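Local coordinates for protein tudor (Drosophila melanogaster, PDB 4Q5W), which probably acts in the piRNA pathway of germ cells with Piwi proteins, and is seen here as its ninth extended Tudor domain, a module that probably binds methylated partners, at residues E45-A48 / V49-C53; P114-I117 / F118-K122; L124-T127 / T128-A131; L156-K159 / D160-L164; Y167-L170 / Q171-Q175. All coordinates share one frame; numbering follows the deposited sequence. Where two conformers were deposited one is given.

Contact 1 (E45-A48 / V49-C53); sequences EKAA and VDDMC
Ala48 and Asp51 hold each other through two hydrogen bonds at the ends of a type II beta turn that runs from one to the other. The backbone bond closes the turn, with Asp51 N 3.0 Å from Ala48 O. In the opposite direction the aspartate side chain reaches back, and its OD2 accepts from Ala48 N at 2.9 Å, the N-H pointing almost straight at the oxygen (173°). The amide meets this carboxylate oxygen from above the carboxylate plane, 63° out of it. Asp51 gets there with CG beside its own backbone N (chi1 -78°), which lays CB and CG against the turn carbonyl: Asp51 CB is 3.3 Å from Ala48 O.

Val49 takes the first corner of the turn, its CB directed away from 45-48. Asp50, at the second corner, has the positive phi that a type II turn demands. Ala47 adds a methyl flank, its CB 3.7 Å from Asp51 OD2, and its own amide N bonds to Tyr77 OH. The turn delivers the chain into strand 52-56, at the margin of the four-stranded antiparallel sheet of the Tudor core. Because both backbone polar groups of Ala48 are bonded to a single residue, the aspartate probably fixes the approach to the strand by polar means, with little apolar burial at this mostly exposed site.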
loop_
_atom_site.group_PDB
_atom_site.type_symbol
_atom_site.label_atom_id
_atom_site.label_comp_id
_atom_site.label_asym_id
_atom_site.label_seq_id
_atom_site.Cartn_x
_atom_site.Cartn_y
_atom_site.Cartn_z
ATOM N N GLU A 45 -16.127 -21.590 8.780
ATOM C CA GLU A 45 -17.281 -21.223 7.968
ATOM C C GLU A 45 -16.920 -20.017 7.114
ATOM O O GLU A 45 -15.853 -19.441 7.279
ATOM C CB GLU A 45 -18.494 -20.913 8.846
ATOM C CG GLU A 45 -18.271 -19.785 9.836
ATOM C CD GLU A 45 -19.486 -19.543 10.722
ATOM O OE1 GLU A 45 -20.593 -19.333 10.179
ATOM O OE2 GLU A 45 -19.329 -19.567 11.961
ATOM N N LYS A 46 -17.799 -19.641 6.189
ATOM C CA LYS A 46 -17.444 -18.577 5.247
ATOM C C LYS A 46 -17.461 -17.188 5.883
ATOM O O LYS A 46 -18.219 -16.928 6.819
ATOM C CB LYS A 46 -18.340 -18.624 4.004
ATOM C CG LYS A 46 -18.169 -19.904 3.187
ATOM C CD LYS A 46 -18.664 -19.745 1.749
ATOM C CE LYS A 46 -17.702 -18.896 0.922
ATOM N NZ LYS A 46 -18.123 -18.824 -0.508
ATOM N N ALA A 47 -16.599 -16.305 5.387
ATOM C CA ALA A 47 -16.571 -14.922 5.853
ATOM C C ALA A 47 -17.437 -14.042 4.950
ATOM O O ALA A 47 -17.813 -14.452 3.859
ATOM C CB ALA A 47 -15.150 -14.408 5.882
ATOM N N ALA A 48 -17.762 -12.840 5.418
ATOM C CA ALA A 48 -18.539 -11.891 4.627
ATOM C C ALA A 48 -17.685 -10.659 4.347
ATOM O O ALA A 48 -16.660 -10.467 4.985
ATOM C CB ALA A 48 -19.825 -11.503 5.363
ATOM N N VAL A 49 -18.107 -9.847 3.382
ATOM C CA VAL A 49 -17.397 -8.618 3.035
ATOM C C VAL A 49 -17.178 -7.785 4.297
ATOM O O VAL A 49 -18.061 -7.710 5.147
ATOM C CB VAL A 49 -18.178 -7.823 1.978
ATOM C CG1 VAL A 49 -17.597 -6.435 1.803
ATOM C CG2 VAL A 49 -18.175 -8.577 0.650
ATOM N N ASP A 50 -15.983 -7.207 4.416
ATOM C CA ASP A 50 -15.555 -6.419 5.584
ATOM C C ASP A 50 -15.144 -7.207 6.834
ATOM O O ASP A 50 -14.691 -6.610 7.811
ATOM C CB ASP A 50 -16.547 -5.296 5.929
ATOM C CG ASP A 50 -16.647 -4.256 4.827
ATOM O OD1 ASP A 50 -15.650 -4.054 4.104
ATOM O OD2 ASP A 50 -17.722 -3.644 4.678
ATOM N N ASP A 51 -15.277 -8.533 6.820
ATOM C CA ASP A 51 -14.785 -9.308 7.959
ATOM C C ASP A 51 -13.272 -9.169 8.082
ATOM O O ASP A 51 -12.557 -9.122 7.077
ATOM C CB ASP A 51 -15.173 -10.796 7.876
ATOM C CG ASP A 51 -16.620 -11.048 8.269
ATOM O OD1 ASP A 51 -17.291 -10.095 8.730
ATOM O OD2 ASP A 51 -17.088 -12.204 8.120
ATOM N N MET A 52 -12.796 -9.099 9.320
ATOM C CA MET A 52 -11.373 -9.042 9.603
ATOM C C MET A 52 -10.871 -10.448 9.884
ATOM O O MET A 52 -11.543 -11.230 10.549
ATOM C CB MET A 52 -11.105 -8.152 10.816
ATOM C CG MET A 52 -11.834 -6.823 10.774
ATOM S SD MET A 52 -11.385 -5.851 9.332
ATOM C CE MET A 52 -9.628 -5.873 9.457
ATOM N N CYS A 53 -9.688 -10.763 9.368
ATOM C CA CYS A 53 -9.127 -12.103 9.484
ATOM C C CYS A 53 -7.626 -12.059 9.188
ATOM O O CYS A 53 -7.028 -10.987 9.174
ATOM C CB CYS A 53 -9.836 -13.055 8.524
ATOM S SG CYS A 53 -9.897 -12.479 6.813
#

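Contact 2 (P114-I117 / F118-K122); sequences PSAI and FEKNK
Ser115 O faces the amides of the first helical turn, receiving Glu119 N at 3.2 Å in the carbonyl plane and Phe118 N in a weak, bent bond. One residue on, Lys120 N bonds to Ala116 O at 2.9 Å, continuing the helix 116-120. Ser115 is the N-cap: with OG turned anti to its own N (chi1 173°), the hydroxyl accepts from Ile117 N at 3.2 Å and also hydrogen-bonds Gln171 OE1 of helix 166-182. Phe118, with CG beside its own N (chi1 -59°), lays one ring face against Ser115 CB, a CH-pi contact 3.8 Å from the centroid and 19° off the ring normal. With an alanine at Phe118, Ser115 CB would probably lose its aromatic floor and a gap would open beside Gln171. At the far end Asn121 ND2 donates to Ile117 O, 3.0 Å away, on a lone pair and within its own amide plane, which fixes the rotation of the amide. Water 1 bridges Ser115 N, at 2.9 Å, and Glu119 OE2. The arrangement is a serine-capped short helix running directly into helix 122-134, in the staphylococcal nuclease-like part that, with the Tudor core, makes up an extended Tudor domain.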
loop_
_atom_site.group_PDB
_atom_site.type_symbol
_atom_site.label_atom_id
_atom_site.label_comp_id
_atom_site.label_asym_id
_atom_site.label_seq_id
_atom_site.Cartn_x
_atom_site.Cartn_y
_atom_site.Cartn_z
ATOM N N PRO A 114 -2.592 16.832 -7.515
ATOM C CA PRO A 114 -3.221 16.394 -8.765
ATOM C C PRO A 114 -2.472 16.876 -9.995
ATOM O O PRO A 114 -1.841 17.934 -9.967
ATOM C CB PRO A 114 -4.594 17.073 -8.715
ATOM C CG PRO A 114 -4.372 18.289 -7.928
ATOM C CD PRO A 114 -3.378 17.891 -6.861
ATOM N N SER A 115 -2.545 16.107 -11.074
ATOM C CA SER A 115 -1.981 16.545 -12.347
ATOM C C SER A 115 -2.693 15.869 -13.505
ATOM O O SER A 115 -2.852 14.646 -13.513
ATOM C CB SER A 115 -0.486 16.232 -12.418
ATOM O OG SER A 115 0.017 16.508 -13.716
ATOM N N ALA A 116 -3.125 16.657 -14.486
ATOM C CA ALA A 116 -3.770 16.087 -15.664
ATOM C C ALA A 116 -2.844 15.121 -16.414
ATOM O O ALA A 116 -3.311 14.232 -17.126
ATOM C CB ALA A 116 -4.269 17.191 -16.594
ATOM N N ILE A 117 -1.537 15.294 -16.249
ATOM C CA ILE A 117 -0.582 14.376 -16.847
ATOM C C ILE A 117 -0.803 12.981 -16.277
ATOM O O ILE A 117 -0.787 11.991 -17.006
ATOM C CB ILE A 117 0.877 14.833 -16.604
ATOM C CG1 ILE A 117 1.112 16.192 -17.277
ATOM C CG2 ILE A 117 1.851 13.795 -17.144
ATOM C CD1 ILE A 117 2.459 16.831 -16.938
ATOM N N PHE A 118 -1.043 12.913 -14.973
ATOM C CA PHE A 118 -1.255 11.630 -14.326
ATOM C C PHE A 118 -2.575 11.012 -14.765
ATOM O O PHE A 118 -2.670 9.793 -14.917
ATOM C CB PHE A 118 -1.277 11.768 -12.806
ATOM C CG PHE A 118 -0.023 12.344 -12.213
ATOM C CD1 PHE A 118 1.186 12.280 -12.885
ATOM C CD2 PHE A 118 -0.059 12.945 -10.966
ATOM C CE1 PHE A 118 2.345 12.809 -12.316
ATOM C CE2 PHE A 118 1.083 13.470 -10.398
ATOM C CZ PHE A 118 2.290 13.404 -11.078
ATOM N N GLU A 119 -3.599 11.847 -14.949
ATOM C CA GLU A 119 -4.943 11.342 -15.244
ATOM C C GLU A 119 -5.128 10.938 -16.705
ATOM O O GLU A 119 -5.920 10.047 -17.024
ATOM C CB GLU A 119 -6.005 12.382 -14.870
ATOM C CG GLU A 119 -5.922 12.862 -13.430
ATOM C CD GLU A 119 -6.164 11.756 -12.423
ATOM O OE1 GLU A 119 -6.822 10.747 -12.771
ATOM O OE2 GLU A 119 -5.694 11.900 -11.274
ATOM N N LYS A 120 -4.409 11.609 -17.590
ATOM C CA LYS A 120 -4.531 11.359 -19.018
ATOM C C LYS A 120 -3.627 10.213 -19.463
ATOM O O LYS A 120 -3.747 9.708 -20.578
ATOM C CB LYS A 120 -4.214 12.640 -19.793
ATOM C CG LYS A 120 -5.328 13.677 -19.702
ATOM C CD LYS A 120 -4.954 15.004 -20.349
ATOM C CE LYS A 120 -6.170 15.926 -20.430
ATOM N NZ LYS A 120 -5.952 17.115 -21.306
ATOM N N ASN A 121 -2.722 9.815 -18.578
ATOM C CA ASN A 121 -1.709 8.820 -18.896
ATOM C C ASN A 121 -1.528 7.896 -17.703
ATOM O O ASN A 121 -0.450 7.814 -17.138
ATOM C CB ASN A 121 -0.375 9.513 -19.212
ATOM C CG ASN A 121 -0.507 10.552 -20.315
ATOM O OD1 ASN A 121 -0.645 10.207 -21.482
ATOM N ND2 ASN A 121 -0.464 11.831 -19.947
ATOM N N LYS A 122 -2.593 7.191 -17.325
ATOM C CA LYS A 122 -2.599 6.466 -16.057
ATOM C C LYS A 122 -1.579 5.324 -15.974
ATOM O O LYS A 122 -0.806 5.227 -15.002
ATOM C CB LYS A 122 -4.001 5.912 -15.784
ATOM C CG LYS A 122 -5.059 6.975 -15.527
ATOM C CD LYS A 122 -6.427 6.325 -15.269
ATOM C CE LYS A 122 -7.471 7.354 -14.880
ATOM N NZ LYS A 122 -7.740 8.302 -15.995
HETATM O O HOH W 1 -3.644 13.550 -10.453
#

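Contact 3 (L124-T127 / T128-A131); sequences LTLT and TFDA
Leu124 and Thr128 lie side by side on helix 122-134, pointing the same way, and what joins them is the threonine hydroxyl. A chi1 of -54° sets Thr128 OG1 beside its own backbone N, from where it donates to Leu124 O, four residues earlier, at 2.7 Å. Thr128 N bonds to the same oxygen at 3.0 Å. The two donors come from opposite faces of the carbonyl plane, each tilted 29° from it, so that one residue grips this acceptor twice. Leu124 CD1 runs alongside the hydroxyl, 3.6 Å from Thr128 OG1. A valine at Thr128 would keep the branched shape, but Leu124 O would probably be left with the backbone amide as its one partner from that residue.

On another flank Leu126 and Phe129 meet more loosely: Leu126 CD2 approaches the edge of the phenyl ring, near its plane, 4.5 Å from Phe129 CD2. This is a light apolar touch; both side chains also pack on Val11 of strand 5-11. Thr125, whose OG1 bonds to Asn121 O, repeats the threonine-to-carbonyl pattern one turn earlier. The backbone beneath is regular, Phe129 N lying 2.9 Å from Thr125 O and Asp130 N at the same distance from Leu126 O. Thr128 also meets Leu170 and Leu173 of helix 166-182. The pattern is that of an amphipathic alpha-helix wedged between a sheet and a second helix, its threonine hydroxyls at Thr125 and Thr128 bonded to carbonyls of the preceding turn.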
loop_
_atom_site.group_PDB
_atom_site.type_symbol
_atom_site.label_atom_id
_atom_site.label_comp_id
_atom_site.label_asym_id
_atom_site.label_seq_id
_atom_site.Cartn_x
_atom_site.Cartn_y
_atom_site.Cartn_z
ATOM N N LEU A 124 1.053 4.670 -17.923
ATOM C CA LEU A 124 2.439 5.120 -18.047
ATOM C C LEU A 124 2.918 5.786 -16.756
ATOM O O LEU A 124 4.058 5.606 -16.326
ATOM C CB LEU A 124 2.583 6.077 -19.234
ATOM C CG LEU A 124 3.938 6.774 -19.419
ATOM C CD1 LEU A 124 5.069 5.775 -19.548
ATOM C CD2 LEU A 124 3.866 7.644 -20.670
ATOM N N THR A 125 2.044 6.565 -16.145
ATOM C CA THR A 125 2.381 7.234 -14.905
ATOM C C THR A 125 2.661 6.206 -13.823
ATOM O O THR A 125 3.632 6.330 -13.086
ATOM C CB THR A 125 1.261 8.183 -14.444
ATOM O OG1 THR A 125 1.142 9.261 -15.382
ATOM C CG2 THR A 125 1.556 8.754 -13.041
ATOM N N LEU A 126 1.819 5.185 -13.730
ATOM C CA LEU A 126 1.987 4.219 -12.644
ATOM C C LEU A 126 3.220 3.329 -12.803
ATOM O O LEU A 126 3.893 3.013 -11.815
ATOM C CB LEU A 126 0.715 3.405 -12.429
ATOM C CG LEU A 126 -0.401 4.275 -11.849
ATOM C CD1 LEU A 126 -1.539 3.408 -11.318
ATOM C CD2 LEU A 126 0.120 5.238 -10.764
ATOM N N THR A 127 3.542 2.937 -14.029
ATOM C CA THR A 127 4.739 2.131 -14.258
ATOM C C THR A 127 6.010 2.959 -14.025
ATOM O O THR A 127 7.004 2.452 -13.482
ATOM C CB THR A 127 4.743 1.451 -15.658
ATOM O OG1 THR A 127 5.868 0.572 -15.769
ATOM C CG2 THR A 127 4.790 2.477 -16.784
ATOM N N THR A 128 5.971 4.228 -14.426
ATOM C CA THR A 128 7.097 5.124 -14.185
ATOM C C THR A 128 7.264 5.358 -12.684
ATOM O O THR A 128 8.380 5.367 -12.180
ATOM C CB THR A 128 6.927 6.452 -14.938
ATOM O OG1 THR A 128 6.699 6.163 -16.323
ATOM C CG2 THR A 128 8.190 7.336 -14.807
ATOM N N PHE A 129 6.149 5.519 -11.974
ATOM C CA PHE A 129 6.173 5.755 -10.533
ATOM C C PHE A 129 6.763 4.519 -9.834
ATOM O O PHE A 129 7.586 4.641 -8.923
ATOM C CB PHE A 129 4.738 6.028 -10.056
ATOM C CG PHE A 129 4.623 6.553 -8.640
ATOM C CD1 PHE A 129 5.725 7.056 -7.942
ATOM C CD2 PHE A 129 3.382 6.557 -8.016
ATOM C CE1 PHE A 129 5.585 7.538 -6.645
ATOM C CE2 PHE A 129 3.234 7.036 -6.717
ATOM C CZ PHE A 129 4.334 7.522 -6.031
ATOM N N ASP A 130 6.355 3.330 -10.276
ATOM C CA ASP A 130 6.854 2.089 -9.686
ATOM C C ASP A 130 8.374 2.005 -9.784
ATOM O O ASP A 130 9.043 1.621 -8.826
ATOM C CB ASP A 130 6.220 0.859 -10.349
ATOM C CG ASP A 130 4.798 0.606 -9.884
ATOM O OD1 ASP A 130 4.484 0.915 -8.715
ATOM O OD2 ASP A 130 3.996 0.090 -10.691
ATOM N N ALA A 131 8.914 2.381 -10.940
ATOM C CA ALA A 131 10.351 2.340 -11.163
ATOM C C ALA A 131 11.058 3.363 -10.283
ATOM O O ALA A 131 12.126 3.087 -9.740
ATOM C CB ALA A 131 10.657 2.591 -12.624
HETATM O O HOH W 2 2.676 2.746 -9.222
#

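Contact 4 (L156-K159 / D160-L164); sequences LTTK and DKRSL
Thr158 OG1 works as a relay between Asp160 and Leu164. It donates to Asp160 OD1 at 2.7 Å, meeting the oxygen 39° out of the carboxylate plane, and accepts from Leu164 N at 2.9 Å. Its first torsion (chi1 61°) places OG1 between the backbone N and the carbonyl carbon, turned into the loop where both partners wait. Thr158 N donates to Leu164 O at 3.0 Å, on a lone pair, and Thr158 O takes a weak bond from Asp160 N around the inverse gamma turn centred on Lys159. Water 3 donates to that same Thr158 O and lies 2.8 Å from Ser163 OG.

The carboxylate of Asp160 has a further partner in Arg162. NH1 forms a salt bridge to OD2 at 2.9 Å through the syn lone pair, nearly in the guanidinium plane, while NE and the backbone N of Arg162 reach OD1 weakly. NH1 also bonds to Ser135 OG. A type I turn closes with Ser163 N on Asp160 O. Buried Thr158 is thus satisfied at N, O and OG1, and the charge of Asp160 is probably partly balanced by Arg162, which is consistent with a well-ordered exit from strand 153-158.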
loop_
_atom_site.group_PDB
_atom_site.type_symbol
_atom_site.label_atom_id
_atom_site.label_comp_id
_atom_site.label_asym_id
_atom_site.label_seq_id
_atom_site.Cartn_x
_atom_site.Cartn_y
_atom_site.Cartn_z
ATOM N N LEU A 156 6.153 14.211 -1.734
ATOM C CA LEU A 156 7.059 13.107 -1.439
ATOM C C LEU A 156 8.429 13.344 -2.056
ATOM O O LEU A 156 8.532 13.758 -3.210
ATOM C CB LEU A 156 6.487 11.795 -1.981
ATOM C CG LEU A 156 5.064 11.447 -1.536
ATOM C CD1 LEU A 156 4.559 10.245 -2.314
ATOM C CD2 LEU A 156 5.022 11.176 -0.045
ATOM N N THR A 157 9.477 13.088 -1.283
ATOM C CA THR A 157 10.857 13.219 -1.743
ATOM C C THR A 157 11.570 11.887 -1.475
ATOM O O THR A 157 11.383 11.314 -0.407
ATOM C CB THR A 157 11.568 14.355 -0.967
ATOM O OG1 THR A 157 10.789 15.559 -1.045
ATOM C CG2 THR A 157 12.945 14.624 -1.528
ATOM N N THR A 158 12.376 11.396 -2.416
ATOM C CA THR A 158 13.083 10.139 -2.157
ATOM C C THR A 158 14.005 10.334 -0.964
ATOM O O THR A 158 14.698 11.343 -0.860
ATOM C CB THR A 158 13.892 9.639 -3.368
ATOM O OG1 THR A 158 14.897 10.606 -3.713
ATOM C CG2 THR A 158 12.974 9.400 -4.560
ATOM N N LYS A 159 13.970 9.385 -0.033
ATOM C CA LYS A 159 14.760 9.492 1.189
ATOM C C LYS A 159 16.170 8.988 0.930
ATOM O O LYS A 159 16.616 8.015 1.531
ATOM C CB LYS A 159 14.099 8.713 2.331
ATOM C CG LYS A 159 14.618 9.119 3.714
ATOM C CD LYS A 159 14.270 10.567 3.999
ATOM C CE LYS A 159 14.877 11.049 5.312
ATOM N NZ LYS A 159 14.728 12.532 5.463
ATOM N N ASP A 160 16.871 9.664 0.023
ATOM C CA ASP A 160 18.225 9.280 -0.347
ATOM C C ASP A 160 18.985 10.506 -0.834
ATOM O O ASP A 160 18.471 11.621 -0.757
ATOM C CB ASP A 160 18.248 8.127 -1.371
ATOM C CG ASP A 160 17.402 8.399 -2.608
ATOM O OD1 ASP A 160 17.274 9.562 -3.035
ATOM O OD2 ASP A 160 16.866 7.425 -3.179
ATOM N N LYS A 161 20.198 10.306 -1.333
ATOM C CA LYS A 161 21.075 11.436 -1.644
ATOM C C LYS A 161 20.556 12.353 -2.754
ATOM O O LYS A 161 20.975 13.514 -2.858
ATOM C CB LYS A 161 22.494 10.952 -1.965
ATOM C CG LYS A 161 22.601 10.083 -3.202
ATOM C CD LYS A 161 24.064 9.857 -3.574
ATOM C CE LYS A 161 24.181 9.041 -4.849
ATOM N NZ LYS A 161 23.235 9.531 -5.896
ATOM N N ARG A 162 19.652 11.835 -3.577
ATOM C CA ARG A 162 19.099 12.608 -4.686
ATOM C C ARG A 162 18.076 13.623 -4.211
ATOM O O ARG A 162 17.906 14.670 -4.831
ATOM C CB ARG A 162 18.418 11.693 -5.706
ATOM C CG ARG A 162 19.314 10.641 -6.325
ATOM C CD ARG A 162 18.477 9.643 -7.109
ATOM N NE ARG A 162 17.587 8.865 -6.247
ATOM C CZ ARG A 162 16.634 8.054 -6.705
ATOM N NH1 ARG A 162 15.867 7.374 -5.859
ATOM N NH2 ARG A 162 16.452 7.923 -8.014
ATOM N N SER A 163 17.388 13.298 -3.117
ATOM C CA SER A 163 16.238 14.072 -2.665
ATOM C C SER A 163 15.325 14.391 -3.844
ATOM O O SER A 163 14.944 15.539 -4.065
ATOM C CB SER A 163 16.659 15.347 -1.939
ATOM O OG SER A 163 17.132 15.056 -0.632
ATOM N N LEU A 164 14.981 13.357 -4.596
ATOM C CA LEU A 164 14.199 13.528 -5.806
ATOM C C LEU A 164 12.763 13.939 -5.490
ATOM O O LEU A 164 12.091 13.296 -4.683
ATOM C CB LEU A 164 14.243 12.243 -6.610
ATOM C CG LEU A 164 13.575 12.250 -7.970
ATOM C CD1 LEU A 164 14.479 11.518 -8.941
ATOM C CD2 LEU A 164 12.203 11.588 -7.861
HETATM O O HOH W 3 15.689 13.347 0.979
#

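Contact 5 (Y167-L170 / Q171-Q175); sequences YEHL and QKLVQ
Tyr167 swings its ring anti to the backbone N (chi1 174°), while Gln171, one turn later, sets CG beside its own N and runs on extended (chi2 176°); together these torsions carry the glutamine amide onto the ring. Gln171 NE2 stands 3.3 Å above the ring plane, over its centre, with the ring and amide planes 37° apart. Its closest ring atom is Tyr167 CE2, at 3.4 Å. The same nitrogen donates to Tyr167 O, 3.2 Å away, from well above the carbonyl plane rather than along a lone pair. That oxygen also receives a weak bond from Gln171 N, so the residue meets it with both backbone and side chain. The far ends are tied to the segment 114-117, Gln171 OE1 to Ser115 OG and Tyr167 OH to Pro114 O.

The stretch belongs to helix 166-182, the C-terminal helix of the extended Tudor domain, which packs against helices 116-120 and 122-134 beside the staphylococcal nuclease-like sheet. Leu170 and Val174 lie on its inward side; Leu170 CD1 and Val174 CG2 are 4.4 Å apart, and both residues touch Thr125.

A different flank carries His169, whose imidazole is shared by two neighbours crossing it obliquely. Leu173 CD1 comes to 3.5 Å from His169 CD2. Lys172 bends at its third torsion so that CE lies 3.8 Å from His169 ND1, a van der Waals contact of the lysine CE methylene on the more exposed side of the helix. In the backbone, Leu173 N bonds to His169 O at 2.9 Å.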
loop_
_atom_site.group_PDB
_atom_site.type_symbol
_atom_site.label_atom_id
_atom_site.label_comp_id
_atom_site.label_asym_id
_atom_site.label_seq_id
_atom_site.Cartn_x
_atom_site.Cartn_y
_atom_site.Cartn_z
ATOM N N TYR A 167 6.643 14.511 -7.272
ATOM C CA TYR A 167 5.538 15.086 -8.038
ATOM C C TYR A 167 6.057 15.709 -9.333
ATOM O O TYR A 167 5.584 15.396 -10.435
ATOM C CB TYR A 167 4.768 16.107 -7.187
ATOM C CG TYR A 167 3.692 16.878 -7.934
ATOM C CD1 TYR A 167 2.562 16.235 -8.416
ATOM C CD2 TYR A 167 3.798 18.252 -8.133
ATOM C CE1 TYR A 167 1.571 16.934 -9.092
ATOM C CE2 TYR A 167 2.804 18.959 -8.807
ATOM C CZ TYR A 167 1.693 18.286 -9.284
ATOM O OH TYR A 167 0.699 18.970 -9.947
ATOM N N GLU A 168 7.053 16.574 -9.201
ATOM C CA GLU A 168 7.631 17.231 -10.352
ATOM C C GLU A 168 8.421 16.274 -11.241
ATOM O O GLU A 168 8.330 16.355 -12.459
ATOM C CB GLU A 168 8.489 18.418 -9.915
ATOM C CG GLU A 168 7.674 19.541 -9.275
ATOM C CD GLU A 168 7.410 19.343 -7.789
ATOM O OE1 GLU A 168 7.848 18.316 -7.230
ATOM O OE2 GLU A 168 6.767 20.231 -7.178
ATOM N N HIS A 169 9.198 15.375 -10.638
ATOM C CA HIS A 169 10.008 14.452 -11.423
ATOM C C HIS A 169 9.166 13.463 -12.218
ATOM O O HIS A 169 9.482 13.132 -13.368
ATOM C CB HIS A 169 10.960 13.668 -10.526
ATOM C CG HIS A 169 12.089 13.040 -11.270
ATOM N ND1 HIS A 169 13.165 13.766 -11.733
ATOM C CD2 HIS A 169 12.291 11.763 -11.679
ATOM C CE1 HIS A 169 13.995 12.958 -12.369
ATOM N NE2 HIS A 169 13.494 11.737 -12.341
ATOM N N LEU A 170 8.087 12.993 -11.607
ATOM C CA LEU A 170 7.223 12.019 -12.275
ATOM C C LEU A 170 6.553 12.647 -13.490
ATOM O O LEU A 170 6.460 12.024 -14.549
ATOM C CB LEU A 170 6.170 11.483 -11.313
ATOM C CG LEU A 170 5.309 10.340 -11.841
ATOM C CD1 LEU A 170 6.161 9.146 -12.280
ATOM C CD2 LEU A 170 4.313 9.917 -10.775
ATOM N N GLN A 171 6.106 13.890 -13.345
ATOM C CA GLN A 171 5.538 14.605 -14.485
ATOM C C GLN A 171 6.554 14.742 -15.608
ATOM O O GLN A 171 6.231 14.531 -16.783
ATOM C CB GLN A 171 5.074 15.993 -14.075
ATOM C CG GLN A 171 3.814 16.006 -13.234
ATOM C CD GLN A 171 3.460 17.400 -12.780
ATOM O OE1 GLN A 171 2.584 18.049 -13.357
ATOM N NE2 GLN A 171 4.135 17.874 -11.740
ATOM N N LYS A 172 7.778 15.092 -15.235
ATOM C CA LYS A 172 8.866 15.278 -16.196
ATOM C C LYS A 172 9.181 14.007 -16.978
ATOM O O LYS A 172 9.298 14.050 -18.200
ATOM C CB LYS A 172 10.124 15.803 -15.497
ATOM C CG LYS A 172 11.281 16.048 -16.462
ATOM C CD LYS A 172 12.439 16.766 -15.797
ATOM C CE LYS A 172 13.227 15.855 -14.895
ATOM N NZ LYS A 172 14.388 16.579 -14.300
ATOM N N LEU A 173 9.318 12.883 -16.273
ATOM C CA LEU A 173 9.597 11.594 -16.908
ATOM C C LEU A 173 8.493 11.122 -17.853
ATOM O O LEU A 173 8.782 10.585 -18.919
ATOM C CB LEU A 173 9.867 10.506 -15.870
ATOM C CG LEU A 173 11.109 10.627 -14.985
ATOM C CD1 LEU A 173 11.255 9.408 -14.095
ATOM C CD2 LEU A 173 12.383 10.829 -15.816
ATOM N N VAL A 174 7.235 11.301 -17.449
ATOM C CA VAL A 174 6.104 10.895 -18.284
ATOM C C VAL A 174 6.043 11.761 -19.546
ATOM O O VAL A 174 5.877 11.260 -20.652
ATOM C CB VAL A 174 4.769 10.962 -17.503
ATOM C CG1 VAL A 174 3.564 10.816 -18.445
ATOM C CG2 VAL A 174 4.732 9.893 -16.407
ATOM N N GLN A 175 6.204 13.068 -19.378
ATOM C CA GLN A 175 6.176 13.972 -20.521
ATOM C C GLN A 175 7.318 13.665 -21.481
ATOM O O GLN A 175 7.155 13.764 -22.699
ATOM C CB GLN A 175 6.242 15.430 -20.056
ATOM C CG GLN A 175 4.981 15.897 -19.338
ATOM C CD GLN A 175 3.802 16.094 -20.272
ATOM O OE1 GLN A 175 3.037 15.161 -20.543
ATOM N NE2 GLN A 175 3.630 17.319 -20.754
#

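Contact 1 stands apart, its centre at least 33 Å from the others, on the surface of the Tudor core, where a turn is held by backbone and carboxylate bonds. Contacts 2, 3 and 5 are partly buried neighbours with centres 10 to 12 Å apart. They join three helices: contact 2 meets contact 5 through polar ties and Ile117-Gln175 packing, whereas contacts 3 and 5 meet through threonine methyls against Leu170 and Leu173. Contact 4, also partly buried, connects by chain to contact 5, Leu164 CD1 packing on His169 CD2. Both loop contacts, 1 and 4, rely on aspartate acceptors, with a salt bridge in contact 4; the helical contacts pair side-chain hydrogen bonds to carbonyls with apolar faces.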